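Local coordinates for protein domain of unknown function (Pectobacterium atrosepticum SCRI1043, PDB 3CJL) that is of unknown function but forms a two-chain assembly of small subunits, each pairing a two-stranded antiparallel sheet with several helices, at residues E60-Q65 with P69-F74. Residues are numbered along the deposited sequence; the frame is centred on the assembly and turned at random.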
loop_
_atom_site.group_PDB
_atom_site.type_symbol
_atom_site.label_atom_id
_atom_site.label_comp_id
_atom_site.label_asym_id
_atom_site.label_seq_id
_atom_site.Cartn_x
_atom_site.Cartn_y
_atom_site.Cartn_z
ATOM N N GLU A 60 -4.607 4.194 -5.275
ATOM C CA GLU A 60 -4.728 5.619 -5.590
ATOM C C GLU A 60 -3.677 6.091 -6.615
ATOM O O GLU A 60 -4.011 6.821 -7.544
ATOM C CB GLU A 60 -4.620 6.431 -4.299
ATOM C CG GLU A 60 -4.696 7.935 -4.452
ATOM C CD GLU A 60 -5.968 8.412 -5.146
ATOM O OE1 GLU A 60 -7.062 7.858 -4.872
ATOM O OE2 GLU A 60 -5.856 9.352 -5.967
ATOM N N VAL A 61 -2.426 5.668 -6.471
ATOM C CA VAL A 61 -1.375 6.058 -7.440
ATOM C C VAL A 61 -1.671 5.539 -8.852
ATOM O O VAL A 61 -1.490 6.249 -9.846
ATOM C CB VAL A 61 0.036 5.606 -6.995
ATOM C CG1 VAL A 61 1.055 5.914 -8.088
ATOM C CG2 VAL A 61 0.440 6.312 -5.711
HETATM N N MSE A 62 -2.117 4.304 -8.935
HETATM C CA MSE A 62 -2.521 3.724 -10.207
HETATM C C MSE A 62 -3.731 4.454 -10.819
HETATM O O MSE A 62 -3.768 4.625 -12.031
HETATM C CB MSE A 62 -2.795 2.233 -10.043
HETATM C CG MSE A 62 -1.522 1.473 -9.707
HETATM SE SE MSE A 62 -1.677 -0.471 -9.792
HETATM C CE MSE A 62 -3.474 -0.672 -9.052
HETATM N N MSE A 63 -4.689 4.891 -9.999
HETATM C CA MSE A 63 -5.807 5.728 -10.486
HETATM C C MSE A 63 -5.277 7.021 -11.108
HETATM O O MSE A 63 -5.769 7.464 -12.126
HETATM C CB MSE A 63 -6.761 6.166 -9.360
HETATM C CG MSE A 63 -7.594 5.113 -8.657
HETATM SE SE MSE A 63 -8.373 3.823 -9.824
HETATM C CE MSE A 63 -6.992 2.282 -9.591
ATOM N N GLN A 64 -4.278 7.623 -10.462
ATOM C CA GLN A 64 -3.654 8.858 -10.963
ATOM C C GLN A 64 -2.784 8.643 -12.199
ATOM O O GLN A 64 -2.608 9.557 -12.987
ATOM C CB GLN A 64 -2.825 9.494 -9.861
ATOM C CG GLN A 64 -3.671 9.965 -8.695
ATOM C CD GLN A 64 -2.850 10.457 -7.537
ATOM O OE1 GLN A 64 -1.661 10.709 -7.671
ATOM N NE2 GLN A 64 -3.486 10.596 -6.382
ATOM N N GLN A 65 -2.242 7.437 -12.356
ATOM C CA GLN A 65 -1.328 7.096 -13.451
ATOM C C GLN A 65 -1.924 5.994 -14.335
ATOM O O GLN A 65 -1.211 5.093 -14.764
ATOM C CB GLN A 65 0.021 6.653 -12.851
ATOM C CG GLN A 65 0.744 7.736 -12.040
ATOM C CD GLN A 65 1.411 8.805 -12.904
ATOM O OE1 GLN A 65 1.116 9.989 -12.784
ATOM N NE2 GLN A 65 2.311 8.388 -13.772
ATOM N N PRO A 69 1.973 2.493 -18.909
ATOM C CA PRO A 69 1.991 1.057 -19.272
ATOM C C PRO A 69 2.357 0.091 -18.108
ATOM O O PRO A 69 1.991 -1.081 -18.161
ATOM C CB PRO A 69 3.003 0.999 -20.430
ATOM C CG PRO A 69 3.046 2.401 -20.964
ATOM C CD PRO A 69 2.921 3.256 -19.741
ATOM N N LEU A 70 3.049 0.572 -17.072
ATOM C CA LEU A 70 3.159 -0.182 -15.793
ATOM C C LEU A 70 1.774 -0.688 -15.293
ATOM O O LEU A 70 1.704 -1.755 -14.676
ATOM C CB LEU A 70 3.790 0.683 -14.644
ATOM C CG LEU A 70 5.306 0.880 -14.359
ATOM C CD1 LEU A 70 5.597 1.689 -13.029
ATOM C CD2 LEU A 70 6.054 -0.460 -14.328
ATOM N N PHE A 71 0.698 0.076 -15.561
ATOM C CA PHE A 71 -0.627 -0.135 -14.962
ATOM C C PHE A 71 -1.803 -0.411 -15.880
ATOM O O PHE A 71 -2.809 -0.943 -15.405
ATOM C CB PHE A 71 -1.010 1.100 -14.139
ATOM C CG PHE A 71 0.035 1.544 -13.154
ATOM C CD1 PHE A 71 0.727 0.623 -12.371
ATOM C CD2 PHE A 71 0.295 2.887 -12.964
ATOM C CE1 PHE A 71 1.681 1.037 -11.461
ATOM C CE2 PHE A 71 1.243 3.313 -12.036
ATOM C CZ PHE A 71 1.930 2.383 -11.287
ATOM N N LYS A 72 -1.739 -0.006 -17.150
ATOM C CA LYS A 72 -2.844 -0.278 -18.086
ATOM C C LYS A 72 -3.197 -1.770 -18.168
ATOM O O LYS A 72 -4.366 -2.133 -18.094
ATOM C CB LYS A 72 -2.539 0.239 -19.498
ATOM C CG LYS A 72 -2.717 1.718 -19.674
ATOM C CD LYS A 72 -2.774 2.113 -21.162
ATOM C CE LYS A 72 -1.428 1.972 -21.853
ATOM N NZ LYS A 72 -1.442 2.551 -23.237
ATOM N N GLU A 73 -2.181 -2.613 -18.315
ATOM C CA GLU A 73 -2.373 -4.067 -18.410
ATOM C C GLU A 73 -2.796 -4.732 -17.081
ATOM O O GLU A 73 -3.375 -5.822 -17.099
ATOM C CB GLU A 73 -1.096 -4.740 -18.943
ATOM N N PHE A 74 -2.488 -4.090 -15.950
ATOM C CA PHE A 74 -2.826 -4.595 -14.602
ATOM C C PHE A 74 -4.178 -4.066 -14.091
ATOM O O PHE A 74 -4.692 -4.541 -13.069
ATOM C CB PHE A 74 -1.714 -4.167 -13.632
ATOM C CG PHE A 74 -1.789 -4.794 -12.251
ATOM C CD1 PHE A 74 -1.820 -6.173 -12.088
ATOM C CD2 PHE A 74 -1.757 -3.995 -11.110
ATOM C CE1 PHE A 74 -1.863 -6.741 -10.806
ATOM C CE2 PHE A 74 -1.796 -4.549 -9.835
ATOM C CZ PHE A 74 -1.848 -5.916 -9.685
#
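M62, a selenomethionine, lays its side chain against the ring of F71 and reaches on to the rim of F74, a Met-aromatic cluster that joins the last turn of helix 45-64 to the short, weakly bonded helix 69-72 and the residues just after it. The case illustrates how a single selenoether side chain can serve two aromatic rings in different ways. CG of M62 sits almost squarely over the middle of the F71 ring, 3.6 Å from its centroid and 10° off the normal, a CH-pi contact over the face. The selenium lies farther out and looks obliquely at the same ring, with SE 3.7 Å from CD1 of F71. Toward F74 the approach is wholly different: SE lies in the plane of that ring, at its edge, 3.8 Å from CD2. With CG of M62 beside the backbone N and anti to the carbonyl carbon (chi1 -66°), CG comes over the F71 ring, and the extended chi2 (-169°) carries SE on to the edge of F74.

The other face of the F71 ring is covered near its rim by CB of its neighbour L70, leaving the phenyl between an aliphatic carbon of its own segment and M62. F71 also abuts the end of helix 45-64, where Q65 is the first residue to depart from helical geometry. There CB of Q65 packs on CE2 of F71 at 3.6 Å.

The second subunit packs on the same cluster: F51 and M43 of that subunit meet F71, and its F81 stacks on F74, so the buried M62-F71-F74 cluster lies at the subunit interface. On the far flank of the helix, E60 and Q64 are linked by a side-chain hydrogen bond. At the edge of the F71 ring, the backbone O of Q65 lies in the ring plane, 3.2 Å from CD2.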